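Local coordinates for protein DNA helicase uvsW (Enterobacteria phage T4, PDB 1RIF) that uses ATP hydrolysis to unwind DNA in the 3'-5' direction and drive branch migration, represented here by its N-terminal part and first ATPase domain, at residues A[4-7]-A[13-16]; A[52-55]-A[59-62]; A[22-27]-A[69-74]; A[29-34]-A[269-274]; A[154-159]-A[251-256]. The protein carries 1 engineered substitution. One frame throughout, in Å; residues are numbered along the deposited sequence.

Contact 1. Residues A[4-7]-A[13-16]; sequences KVHF and VRID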
# COMPACT_ATOMS: atom_id res chain seq x y z
N LYS A 4 17.38 15.98 7.82
CA LYS A 4 17.05 16.21 6.41
C LYS A 4 16.52 14.90 5.86
O LYS A 4 17.23 13.90 5.83
CB LYS A 4 18.29 16.64 5.62
CG LYS A 4 18.63 18.12 5.72
CD LYS A 4 19.75 18.50 4.77
CE LYS A 4 20.02 20.01 4.78
NZ LYS A 4 21.32 20.37 4.14
N VAL A 5 15.27 14.91 5.42
CA VAL A 5 14.65 13.71 4.87
C VAL A 5 14.59 13.78 3.34
O VAL A 5 13.89 14.61 2.77
CB VAL A 5 13.24 13.50 5.47
CG1 VAL A 5 12.64 12.22 4.96
CG2 VAL A 5 13.34 13.46 6.99
N HIS A 6 15.36 12.91 2.70
CA HIS A 6 15.43 12.87 1.25
C HIS A 6 14.59 11.79 0.61
O HIS A 6 14.37 10.72 1.19
CB HIS A 6 16.88 12.68 0.79
CG HIS A 6 17.81 13.76 1.22
ND1 HIS A 6 18.47 13.73 2.44
CD2 HIS A 6 18.18 14.92 0.62
CE1 HIS A 6 19.20 14.83 2.56
NE2 HIS A 6 19.04 15.56 1.48
N PHE A 7 14.14 12.07 -0.60
CA PHE A 7 13.36 11.11 -1.34
C PHE A 7 14.32 9.96 -1.70
O PHE A 7 15.51 10.19 -1.91
CB PHE A 7 12.80 11.77 -2.60
CG PHE A 7 11.86 10.91 -3.38
CD1 PHE A 7 10.49 10.92 -3.11
CD2 PHE A 7 12.34 10.06 -4.37
CE1 PHE A 7 9.62 10.11 -3.81
CE2 PHE A 7 11.47 9.23 -5.08
CZ PHE A 7 10.11 9.26 -4.80
N VAL A 13 12.16 6.50 2.51
CA VAL A 13 12.76 7.83 2.43
C VAL A 13 14.08 7.65 3.18
O VAL A 13 14.20 6.73 3.98
CB VAL A 13 11.91 8.92 3.14
CG1 VAL A 13 10.67 9.23 2.32
CG2 VAL A 13 11.54 8.46 4.55
N ARG A 14 15.06 8.49 2.90
CA ARG A 14 16.35 8.38 3.57
C ARG A 14 16.51 9.51 4.55
O ARG A 14 16.21 10.66 4.23
CB ARG A 14 17.50 8.42 2.57
CG ARG A 14 18.85 8.18 3.22
CD ARG A 14 20.01 8.30 2.26
NE ARG A 14 20.37 9.69 1.99
CZ ARG A 14 20.07 10.34 0.87
NH1 ARG A 14 19.40 9.73 -0.10
NH2 ARG A 14 20.47 11.60 0.71
N ILE A 15 17.00 9.21 5.74
CA ILE A 15 17.19 10.23 6.76
C ILE A 15 18.66 10.56 7.02
O ILE A 15 19.48 9.66 7.20
CB ILE A 15 16.54 9.82 8.08
CG1 ILE A 15 15.08 9.40 7.84
CG2 ILE A 15 16.61 10.99 9.07
CD1 ILE A 15 14.34 8.97 9.08
N ASP A 16 18.97 11.85 7.03
CA ASP A 16 20.31 12.36 7.27
C ASP A 16 20.31 13.06 8.62
O ASP A 16 19.51 13.96 8.84
CB ASP A 16 20.70 13.38 6.20
CG ASP A 16 21.14 12.72 4.91
OD1 ASP A 16 20.50 11.73 4.49
OD2 ASP A 16 22.12 13.21 4.31
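Lys4 and Asp16, and again His6 and Arg14, are joined by backbone bonds in both directions, the ladder of an antiparallel beta hairpin made by strands 3-8 and 12-16. In the first pair Lys4 N reaches Asp16 O at 3.1 Å and Asp16 N reaches Lys4 O at 2.9 Å. Val5 and Ile15 sit between these two rungs as a non-hydrogen-bonded pair, where the CA-H of Val5 leans on Arg14 O. The valines meet on a diagonal, Val5 CG1 resting 3.8 Å from Val13 CB.

The polar side chains of both rungs share one face of the sheet. Arg14 leaves the backbone extended, CG anti to its N (chi1 -175°), then bends at chi3 (79°) and folds back over His6. Its guanidinium lies almost flat on the imidazole, the planes 10° apart, with Arg14 NH2 over the rim of the ring and 3.5 Å from His6 CG. Asp16 holds that group in place: Arg14 NE gives a hydrogen bond of 3.2 Å to the syn lone pair of Asp16 OD1, as part of a salt bridge, although the carboxylate oxygen is tilted from the guanidinium plane. The carboxylate probably offsets the positive charge stacked on the ring.

Further out, Trp80 meets the His6 ring edge-to-face, and Leu59 packs on Arg14 from the neighbouring strand 59-61. The opposite face, with Val5 and Ile15, is buried, and a bound gold ion lies about 6 Å from the Val5 side chain. At the far end of the strand, Phe7 N is hydrogen-bonded to Asp82 OD2.

Contact 2. Residues A[52-55]-A[59-62]; sequences RLLD and LLPF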
# COMPACT_ATOMS: atom_id res chain seq x y z
N ARG A 52 12.85 -3.24 13.81
CA ARG A 52 13.32 -1.89 13.49
C ARG A 52 12.87 -1.48 12.08
O ARG A 52 13.34 -2.03 11.08
CB ARG A 52 14.86 -1.85 13.59
CG ARG A 52 15.48 -1.43 14.94
CD ARG A 52 14.91 -2.18 16.11
NE ARG A 52 15.78 -2.21 17.30
CZ ARG A 52 16.08 -1.17 18.09
NH1 ARG A 52 15.62 0.05 17.86
NH2 ARG A 52 16.84 -1.38 19.16
N LEU A 53 11.95 -0.52 11.99
CA LEU A 53 11.50 -0.06 10.68
C LEU A 53 12.53 0.91 10.07
O LEU A 53 12.54 1.14 8.87
CB LEU A 53 10.11 0.60 10.80
CG LEU A 53 9.00 -0.37 11.20
CD1 LEU A 53 7.68 0.33 11.42
CD2 LEU A 53 8.86 -1.43 10.11
N LEU A 54 13.40 1.46 10.92
CA LEU A 54 14.46 2.36 10.45
C LEU A 54 15.74 1.52 10.48
O LEU A 54 16.27 1.23 11.55
CB LEU A 54 14.60 3.55 11.41
CG LEU A 54 15.24 4.84 10.90
CD1 LEU A 54 16.11 5.42 11.99
CD2 LEU A 54 16.05 4.60 9.63
N ASP A 55 16.24 1.11 9.31
CA ASP A 55 17.44 0.29 9.27
C ASP A 55 18.72 1.13 9.41
O ASP A 55 18.66 2.35 9.54
CB ASP A 55 17.48 -0.54 7.98
CG ASP A 55 17.68 0.31 6.72
OD1 ASP A 55 17.78 1.54 6.84
OD2 ASP A 55 17.74 -0.26 5.61
N LEU A 59 17.11 4.22 6.12
CA LEU A 59 15.95 4.20 5.24
C LEU A 59 14.73 3.91 6.09
O LEU A 59 14.74 3.03 6.94
CB LEU A 59 16.09 3.11 4.18
CG LEU A 59 17.21 3.29 3.15
CD1 LEU A 59 17.22 2.11 2.20
CD2 LEU A 59 17.00 4.58 2.38
N LEU A 60 13.66 4.67 5.85
CA LEU A 60 12.42 4.51 6.60
C LEU A 60 11.25 4.28 5.64
O LEU A 60 11.13 4.97 4.62
CB LEU A 60 12.16 5.76 7.42
CG LEU A 60 10.87 5.77 8.23
CD1 LEU A 60 11.10 5.08 9.56
CD2 LEU A 60 10.42 7.20 8.44
N PRO A 61 10.37 3.31 5.93
CA PRO A 61 9.27 3.14 4.99
C PRO A 61 8.53 4.47 4.76
O PRO A 61 8.21 5.19 5.70
CB PRO A 61 8.41 2.04 5.62
CG PRO A 61 8.93 1.88 7.02
CD PRO A 61 10.39 2.23 6.93
N PHE A 62 8.30 4.78 3.48
CA PHE A 62 7.65 6.01 3.04
C PHE A 62 6.44 6.41 3.88
O PHE A 62 6.37 7.53 4.39
CB PHE A 62 7.23 5.86 1.58
CG PHE A 62 7.10 7.15 0.83
CD1 PHE A 62 7.92 7.42 -0.25
CD2 PHE A 62 6.12 8.08 1.18
CE1 PHE A 62 7.78 8.60 -0.98
CE2 PHE A 62 5.97 9.27 0.45
CZ PHE A 62 6.79 9.52 -0.63
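Asp55 OD1 accepts the backbone N-H of Leu59 at 2.9 Å, closing the tight turn that leads from strand 50-52 into strand 59-61, an outermost strand of the four-stranded mixed sheet of the N-terminal part. The bond is straight, with an N-H...O angle of 165°, and the donor meets the carboxylate oxygen nearly end-on. Asp55 can reach back because its CG lies between its own backbone N and carbonyl carbon (chi1 68°), which brings the carboxylate alongside Leu59, the two side chains pointing the same way. The other oxygen, OD2, takes a hydrogen bond from Asn57 ND2 within the turn, so both oxygens help to fix the rotation of the group.

The return bond is much poorer: Asp55 N to Leu59 O is weak, at 3.4 Å. Leu59 O also receives the CA-H of Leu54 and has Leu54 CD2 3.4 Å away. In effect the carboxylate supplies the stronger of the two links and the main chain the weaker.

From Leu54 back to Leu53 the segments meet through apolar groups: Leu54 CB lies 4.2 Å from Leu60 CD1, both residues buried, and Leu53 lies against the ring of Pro61. Leu60 continues the sheet toward strand 12-16, while the Leu53 side chain also packs on Met270 and Gln271 of helix 269-276. Proline brings no N-H to this place; instead Pro61 CD sits directly against Leu53 O, 3.1 Å away.

Contact 3. Residues A[22-27]-A[69-74]; sequences FHELRD and KKFCDN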
# COMPACT_ATOMS: atom_id res chain seq x y z
N PHE A 22 20.20 9.42 15.24
CA PHE A 22 19.89 8.21 14.49
C PHE A 22 19.46 7.08 15.42
O PHE A 22 18.50 6.36 15.14
CB PHE A 22 21.10 7.74 13.69
CG PHE A 22 20.90 6.41 13.03
CD1 PHE A 22 20.02 6.28 11.95
CD2 PHE A 22 21.54 5.27 13.50
CE1 PHE A 22 19.79 5.04 11.36
CE2 PHE A 22 21.32 4.03 12.92
CZ PHE A 22 20.44 3.91 11.85
N HIS A 23 20.17 6.92 16.52
CA HIS A 23 19.84 5.88 17.47
C HIS A 23 18.52 6.16 18.17
O HIS A 23 17.79 5.24 18.52
CB HIS A 23 20.99 5.71 18.47
CG HIS A 23 22.24 5.19 17.83
ND1 HIS A 23 23.49 5.43 18.34
CD2 HIS A 23 22.42 4.44 16.72
CE1 HIS A 23 24.40 4.86 17.56
NE2 HIS A 23 23.77 4.25 16.57
N GLU A 24 18.21 7.44 18.35
CA GLU A 24 16.96 7.82 18.97
C GLU A 24 15.84 7.47 18.00
O GLU A 24 14.81 6.92 18.38
CB GLU A 24 16.95 9.31 19.27
CG GLU A 24 18.09 9.73 20.17
CD GLU A 24 18.08 11.22 20.45
OE1 GLU A 24 18.10 12.00 19.47
OE2 GLU A 24 18.05 11.60 21.64
N LEU A 25 16.07 7.80 16.73
CA LEU A 25 15.10 7.52 15.67
C LEU A 25 14.91 6.02 15.47
O LEU A 25 13.81 5.55 15.17
CB LEU A 25 15.57 8.14 14.36
CG LEU A 25 15.33 9.63 14.14
CD1 LEU A 25 16.17 10.12 12.97
CD2 LEU A 25 13.85 9.87 13.89
N ARG A 26 16.00 5.28 15.62
CA ARG A 26 16.00 3.83 15.45
C ARG A 26 15.19 3.14 16.54
O ARG A 26 14.57 2.11 16.29
CB ARG A 26 17.44 3.31 15.45
CG ARG A 26 17.57 1.81 15.33
CD ARG A 26 19.02 1.38 15.21
NE ARG A 26 19.13 -0.07 15.27
CZ ARG A 26 19.12 -0.79 16.40
NH1 ARG A 26 19.00 -0.18 17.57
NH2 ARG A 26 19.21 -2.12 16.35
N ASP A 27 15.19 3.71 17.74
CA ASP A 27 14.43 3.15 18.85
C ASP A 27 12.98 3.60 18.72
O ASP A 27 12.05 2.86 19.03
CB ASP A 27 14.99 3.61 20.20
CG ASP A 27 16.36 3.02 20.49
OD1 ASP A 27 16.70 1.97 19.90
OD2 ASP A 27 17.10 3.60 21.33
N LYS A 69 7.39 13.87 12.61
CA LYS A 69 7.08 15.15 13.24
C LYS A 69 6.84 14.96 14.74
O LYS A 69 7.13 15.84 15.53
CB LYS A 69 5.85 15.79 12.57
CG LYS A 69 5.57 17.21 13.05
CD LYS A 69 6.73 18.16 12.74
CE LYS A 69 6.67 19.43 13.58
NZ LYS A 69 5.35 20.10 13.48
N LYS A 70 6.30 13.80 15.11
CA LYS A 70 6.05 13.48 16.52
C LYS A 70 7.41 13.49 17.20
O LYS A 70 7.60 14.08 18.26
CB LYS A 70 5.46 12.08 16.66
CG LYS A 70 4.39 11.70 15.65
CD LYS A 70 3.01 12.21 16.05
CE LYS A 70 1.94 11.64 15.12
NZ LYS A 70 0.55 11.92 15.60
N PHE A 71 8.36 12.81 16.56
CA PHE A 71 9.72 12.68 17.04
C PHE A 71 10.36 14.06 17.27
O PHE A 71 10.62 14.45 18.40
CB PHE A 71 10.55 11.90 16.02
CG PHE A 71 11.98 11.70 16.43
CD1 PHE A 71 12.33 10.70 17.33
CD2 PHE A 71 12.98 12.52 15.92
CE1 PHE A 71 13.66 10.52 17.71
CE2 PHE A 71 14.31 12.35 16.30
CZ PHE A 71 14.65 11.35 17.20
N CYS A 72 10.59 14.78 16.18
CA CYS A 72 11.20 16.10 16.22
C CYS A 72 10.58 17.04 17.27
O CYS A 72 11.28 17.89 17.82
CB CYS A 72 11.10 16.75 14.85
SG CYS A 72 9.38 17.15 14.45
N ASP A 73 9.28 16.92 17.53
CA ASP A 73 8.63 17.77 18.53
C ASP A 73 9.14 17.39 19.91
O ASP A 73 9.42 18.26 20.74
CB ASP A 73 7.10 17.60 18.53
CG ASP A 73 6.44 18.21 17.30
OD1 ASP A 73 6.97 19.21 16.77
OD2 ASP A 73 5.38 17.69 16.89
N ASN A 74 9.24 16.09 20.15
CA ASN A 74 9.72 15.53 21.41
C ASN A 74 11.18 15.90 21.74
O ASN A 74 11.48 16.35 22.85
CB ASN A 74 9.57 14.01 21.36
CG ASN A 74 10.12 13.32 22.59
OD1 ASN A 74 10.56 12.17 22.52
ND2 ASN A 74 10.08 14.02 23.72
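The Phe71 ring takes the methyl CD2 of Leu25 squarely on one face and the methylene of Glu24 at its edge. Leu25 CD2 stands 3.4 Å from the ring centroid, only 10° off the normal, a close CH-pi contact, while Glu24 CB lies near the ring plane, 3.7 Å from Phe71 CZ. Helices 19-28 and 68-74 of the N-terminal part meet here, and they come close: the CA atoms of Leu25 and Phe71 are 7.6 Å apart. With its CG anti to the backbone N (chi1 -179°), the Phe71 side chain extends straight across to the other helix and crosses Leu25 at about a right angle.

Aromatic neighbours complete the setting: Phe75 stacks with Phe71, and Phe28 meets it at a steep angle. A bound gold ion lies about 6 Å from the Phe71 side chain. The polar end of Glu24 has its partner outside this pair, OE1 being hydrogen-bonded to Tyr77 OH, and it is CB that touches the phenyl edge. No hydrogen bond joins the two segments, so what couples them directly is dispersion and the weak attraction between a methyl group and an aromatic face.

Contact 4. Residues A[29-34]-A[269-274]; sequences FSFEAD and IMQYVG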
# COMPACT_ATOMS: atom_id res chain seq x y z
N PHE A 29 11.26 4.28 15.94
CA PHE A 29 10.58 3.49 14.92
C PHE A 29 10.80 1.98 15.05
O PHE A 29 11.12 1.31 14.08
CB PHE A 29 10.99 3.97 13.53
CG PHE A 29 10.43 5.31 13.17
CD1 PHE A 29 11.26 6.44 13.11
CD2 PHE A 29 9.07 5.46 12.91
CE1 PHE A 29 10.73 7.70 12.80
CE2 PHE A 29 8.52 6.71 12.60
CZ PHE A 29 9.35 7.83 12.54
N SER A 30 10.62 1.46 16.25
CA SER A 30 10.78 0.03 16.49
C SER A 30 9.66 -0.43 17.40
O SER A 30 8.97 0.38 18.04
CB SER A 30 12.11 -0.26 17.18
OG SER A 30 12.00 -0.10 18.58
N PHE A 31 9.45 -1.74 17.45
CA PHE A 31 8.44 -2.31 18.31
C PHE A 31 8.81 -3.74 18.63
O PHE A 31 9.60 -4.37 17.93
CB PHE A 31 7.05 -2.21 17.66
CG PHE A 31 6.91 -2.97 16.37
CD1 PHE A 31 6.57 -4.31 16.37
CD2 PHE A 31 7.11 -2.32 15.15
CE1 PHE A 31 6.43 -5.01 15.16
CE2 PHE A 31 6.97 -3.00 13.94
CZ PHE A 31 6.63 -4.35 13.95
N GLU A 32 8.23 -4.24 19.71
CA GLU A 32 8.48 -5.59 20.17
C GLU A 32 7.77 -6.57 19.26
O GLU A 32 6.58 -6.43 19.00
CB GLU A 32 7.93 -5.70 21.58
CG GLU A 32 8.57 -6.73 22.45
CD GLU A 32 7.94 -6.75 23.83
OE1 GLU A 32 6.86 -7.38 23.98
OE2 GLU A 32 8.50 -6.11 24.74
N ALA A 33 8.50 -7.57 18.76
CA ALA A 33 7.89 -8.58 17.90
C ALA A 33 7.11 -9.57 18.77
O ALA A 33 7.60 -10.04 19.79
CB ALA A 33 8.97 -9.32 17.13
N ASP A 34 5.88 -9.88 18.37
CA ASP A 34 5.06 -10.81 19.14
C ASP A 34 5.64 -12.21 19.03
O ASP A 34 5.82 -12.74 17.94
CB ASP A 34 3.62 -10.78 18.63
CG ASP A 34 2.70 -11.70 19.41
OD1 ASP A 34 2.61 -11.55 20.65
OD2 ASP A 34 2.05 -12.57 18.78
N ILE A 269 1.15 -1.90 14.41
CA ILE A 269 0.37 -0.97 13.58
C ILE A 269 1.30 -0.06 12.77
O ILE A 269 0.97 0.38 11.67
CB ILE A 269 -0.55 -0.06 14.43
CG1 ILE A 269 -1.30 0.93 13.54
CG2 ILE A 269 0.27 0.71 15.47
CD1 ILE A 269 -2.25 0.28 12.55
N MET A 270 2.47 0.19 13.33
CA MET A 270 3.47 1.05 12.72
C MET A 270 3.94 0.58 11.33
O MET A 270 4.17 1.41 10.45
CB MET A 270 4.66 1.17 13.67
CG MET A 270 5.62 2.29 13.35
SD MET A 270 6.67 2.67 14.77
CE MET A 270 6.14 4.36 15.14
N GLN A 271 4.08 -0.72 11.12
CA GLN A 271 4.53 -1.17 9.81
C GLN A 271 3.43 -1.30 8.77
O GLN A 271 3.71 -1.59 7.60
CB GLN A 271 5.35 -2.47 9.90
CG GLN A 271 4.63 -3.68 10.43
CD GLN A 271 5.49 -4.94 10.33
OE1 GLN A 271 5.20 -5.95 10.97
NE2 GLN A 271 6.55 -4.89 9.51
N TYR A 272 2.19 -1.08 9.17
CA TYR A 272 1.09 -1.13 8.21
C TYR A 272 0.97 0.27 7.62
O TYR A 272 0.67 0.42 6.44
CB TYR A 272 -0.22 -1.58 8.88
CG TYR A 272 -0.20 -3.04 9.31
CD1 TYR A 272 0.45 -3.43 10.48
CD2 TYR A 272 -0.78 -4.04 8.51
CE1 TYR A 272 0.53 -4.78 10.85
CE2 TYR A 272 -0.70 -5.38 8.87
CZ TYR A 272 -0.04 -5.75 10.04
OH TYR A 272 0.07 -7.08 10.40
N VAL A 273 1.23 1.30 8.42
CA VAL A 273 1.17 2.66 7.91
C VAL A 273 2.46 2.92 7.13
O VAL A 273 2.50 3.75 6.22
CB VAL A 273 1.02 3.71 9.04
CG1 VAL A 273 -0.09 3.30 9.98
CG2 VAL A 273 2.31 3.88 9.78
N GLY A 274 3.51 2.18 7.48
CA GLY A 274 4.78 2.32 6.77
C GLY A 274 4.64 1.72 5.38
O GLY A 274 5.30 2.15 4.44
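Met270 bends at its last torsion (chi3 -115°) and brings its sulfur and methyl obliquely to the Phe29 ring, a Met-aromatic contact between parts of the chain more than 230 residues apart. Helix 269-276 belongs to the P-loop ATPase domain, a RecA-like fold, whereas Phe29 and the short strand 30-32 belong to the N-terminal part of the helicase. The sulfur comes in at a slant: Met270 SD is 5.4 Å from the ring centroid and 72° from its normal. Contact is made closer in by the methyl, with Met270 CE 3.8 Å from Phe29 CD2, and by the sulfur against the main chain, Met270 SD 4.0 Å from Phe29 CA.

The next residue of the helix, Gln271, meets Phe31. Phe31 CG lies between its backbone N and carbonyl carbon, an orientation that carries the ring toward the helix, where it crosses Gln271 at about a right angle and the ring and amide planes are 61° apart.

Around this pair Asn268 and Ile51, the latter from the partner strand 50-52, touch Phe31. Ser30, between the two phenylalanines, has its hydroxyl hydrogen-bonded to Asp27 O and Arg50 NE. A bound magnesium ion lies about 7 Å from the Met270 side chain. At the edge of the Phe31 ring, near its plane, the electron-rich Gln271 OE1 approaches the hydrogen-bearing rim, 3.7 Å from Phe31 CZ.

Contact 5. Residues A[154-159]-A[251-256]; sequences ENYEGK and NCMFKF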
# COMPACT_ATOMS: atom_id res chain seq x y z
N GLU A 154 -5.44 4.85 -16.74
CA GLU A 154 -5.56 5.95 -17.69
C GLU A 154 -4.47 7.01 -17.62
O GLU A 154 -4.17 7.67 -18.61
CB GLU A 154 -6.92 6.63 -17.52
CG GLU A 154 -8.10 5.71 -17.66
CD GLU A 154 -9.41 6.48 -17.71
OE1 GLU A 154 -9.40 7.69 -17.39
OE2 GLU A 154 -10.44 5.87 -18.05
N ASN A 155 -3.87 7.19 -16.44
CA ASN A 155 -2.87 8.23 -16.26
C ASN A 155 -1.39 7.84 -16.15
O ASN A 155 -0.53 8.71 -16.19
CB ASN A 155 -3.26 9.06 -15.04
CG ASN A 155 -4.54 9.84 -15.26
OD1 ASN A 155 -4.54 10.87 -15.94
ND2 ASN A 155 -5.64 9.35 -14.71
N TYR A 156 -1.10 6.54 -16.01
CA TYR A 156 0.28 6.08 -15.89
C TYR A 156 0.54 4.80 -16.66
O TYR A 156 -0.38 4.04 -16.95
CB TYR A 156 0.65 5.87 -14.42
CG TYR A 156 0.53 7.12 -13.58
CD1 TYR A 156 -0.71 7.55 -13.11
CD2 TYR A 156 1.66 7.87 -13.26
CE1 TYR A 156 -0.83 8.69 -12.34
CE2 TYR A 156 1.54 9.02 -12.49
CZ TYR A 156 0.30 9.42 -12.04
OH TYR A 156 0.18 10.55 -11.27
N GLU A 157 1.81 4.55 -16.96
CA GLU A 157 2.20 3.37 -17.72
C GLU A 157 2.54 2.09 -16.97
O GLU A 157 2.61 1.02 -17.57
CB GLU A 157 3.38 3.70 -18.62
CG GLU A 157 3.05 4.53 -19.82
CD GLU A 157 4.18 4.49 -20.81
OE1 GLU A 157 5.34 4.69 -20.38
OE2 GLU A 157 3.92 4.25 -22.01
N GLY A 158 2.77 2.17 -15.67
CA GLY A 158 3.10 0.94 -14.96
C GLY A 158 1.97 -0.08 -14.86
O GLY A 158 1.01 -0.06 -15.64
N LYS A 159 2.09 -0.99 -13.90
CA LYS A 159 1.07 -2.01 -13.68
C LYS A 159 0.46 -1.81 -12.30
O LYS A 159 0.97 -1.03 -11.49
CB LYS A 159 1.67 -3.41 -13.77
CG LYS A 159 1.94 -3.87 -15.18
CD LYS A 159 2.39 -5.31 -15.16
CE LYS A 159 2.57 -5.86 -16.57
NZ LYS A 159 3.05 -7.26 -16.50
N ASN A 251 8.91 1.61 -7.24
CA ASN A 251 8.25 2.51 -8.18
C ASN A 251 6.76 2.64 -7.88
O ASN A 251 6.04 3.27 -8.65
CB ASN A 251 8.40 2.00 -9.62
CG ASN A 251 9.83 2.00 -10.10
OD1 ASN A 251 10.55 2.99 -9.94
ND2 ASN A 251 10.26 0.89 -10.70
N CYS A 252 6.32 2.05 -6.77
CA CYS A 252 4.91 2.05 -6.38
C CYS A 252 4.43 3.33 -5.71
O CYS A 252 4.28 3.41 -4.49
CB CYS A 252 4.62 0.85 -5.47
SG CYS A 252 2.94 0.24 -5.62
N MET A 253 4.15 4.31 -6.56
CA MET A 253 3.69 5.62 -6.15
C MET A 253 2.37 5.56 -5.38
O MET A 253 2.17 6.31 -4.42
CB MET A 253 3.53 6.48 -7.41
CG MET A 253 3.45 7.97 -7.19
SD MET A 253 2.86 8.79 -8.70
CE MET A 253 3.59 7.71 -10.00
N PHE A 254 1.47 4.68 -5.80
CA PHE A 254 0.18 4.53 -5.12
C PHE A 254 0.14 3.22 -4.36
O PHE A 254 0.51 2.17 -4.89
CB PHE A 254 -1.00 4.56 -6.10
CG PHE A 254 -1.15 5.86 -6.84
CD1 PHE A 254 -0.48 6.08 -8.05
CD2 PHE A 254 -1.96 6.88 -6.33
CE1 PHE A 254 -0.62 7.28 -8.73
CE2 PHE A 254 -2.11 8.08 -7.01
CZ PHE A 254 -1.43 8.29 -8.22
N LYS A 255 -0.30 3.27 -3.11
CA LYS A 255 -0.42 2.09 -2.29
C LYS A 255 -1.61 2.27 -1.39
O LYS A 255 -1.73 3.29 -0.72
CB LYS A 255 0.86 1.85 -1.48
CG LYS A 255 2.00 1.30 -2.32
CD LYS A 255 3.10 0.67 -1.49
CE LYS A 255 3.91 1.71 -0.75
NZ LYS A 255 4.96 1.06 0.06
N PHE A 256 -2.49 1.27 -1.38
CA PHE A 256 -3.69 1.32 -0.56
C PHE A 256 -3.99 0.04 0.20
O PHE A 256 -3.86 -1.06 -0.33
CB PHE A 256 -4.92 1.67 -1.42
CG PHE A 256 -4.75 2.93 -2.22
CD1 PHE A 256 -4.65 2.88 -3.61
CD2 PHE A 256 -4.67 4.17 -1.59
CE1 PHE A 256 -4.46 4.05 -4.35
CE2 PHE A 256 -4.48 5.33 -2.31
CZ PHE A 256 -4.37 5.28 -3.70
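Tyr156 is where the chain breaks out of helix 141-155, its backbone extended at phi/psi -140°/159°, and it faces Met253 and Phe254 at the entry to strand 254-258, just after an inverse gamma turn centred on Cys252. Both segments belong to the RecA-like P-loop domain: helix 141-155 is the crossover helix between the parallel strands 130-133 and 159-163, and it begins in the loop predicted to bind ATP.

Met253 and Phe254 approach the same side of the tyrosine ring. Phe254 presents its edge to that face in an offset edge-to-face (T-shaped) pair, centroids 5.7 Å apart and planes at 72°. The touching atoms are Phe254 CE1 and Tyr156 CE1, separated by 3.9 Å. Met253 comes in obliquely on that same side, toward CE2 of the ring: a bend at chi3 turns its methyl inward, and Met253 CE lies 3.5 Å from Tyr156 CE2. Its sulfur, 4.8 Å from the Tyr156 centroid and oblique to the ring, completes a Met-aromatic contact. The side chain reaches that far because its CG is anti to the backbone N of Met253.

Tyr152, one turn earlier on the helix, lies nearly parallel to Tyr156. Met228 of the neighbouring strand 226-232 also packs on the Phe254 side chain, and Phe10 of the N-terminal part touches Met253. No hydrogen bond crosses between the two segments, so the helix end is held against the strand entry by dispersion, an aromatic edge and an oblique thioether gathered on one side of the tyrosine ring.

Overall arrangement
Contacts 1, 2 and 3 form one continuous N-terminal body. Strands 12-16 and 59-61 are neighbours in its sheet, linked by a probable hydrogen bond from Val13 N to Leu60 O; Ile15 CG2 of contact 1 meets Leu25 CD1 of contact 3; and Arg52 NH1 forms a salt bridge with Asp27 OD1 between contacts 2 and 3. Contact 4 ties this body to the ATPase domain and touches contact 2, whose centre is 10 Å away, for example through a probable hydrogen bond from Leu53 N to Phe29 O. Contact 5 lies within the ATPase domain, its centre about 25 Å from that of contact 4. None of the five lies at the predicted ATP site or DEAH box.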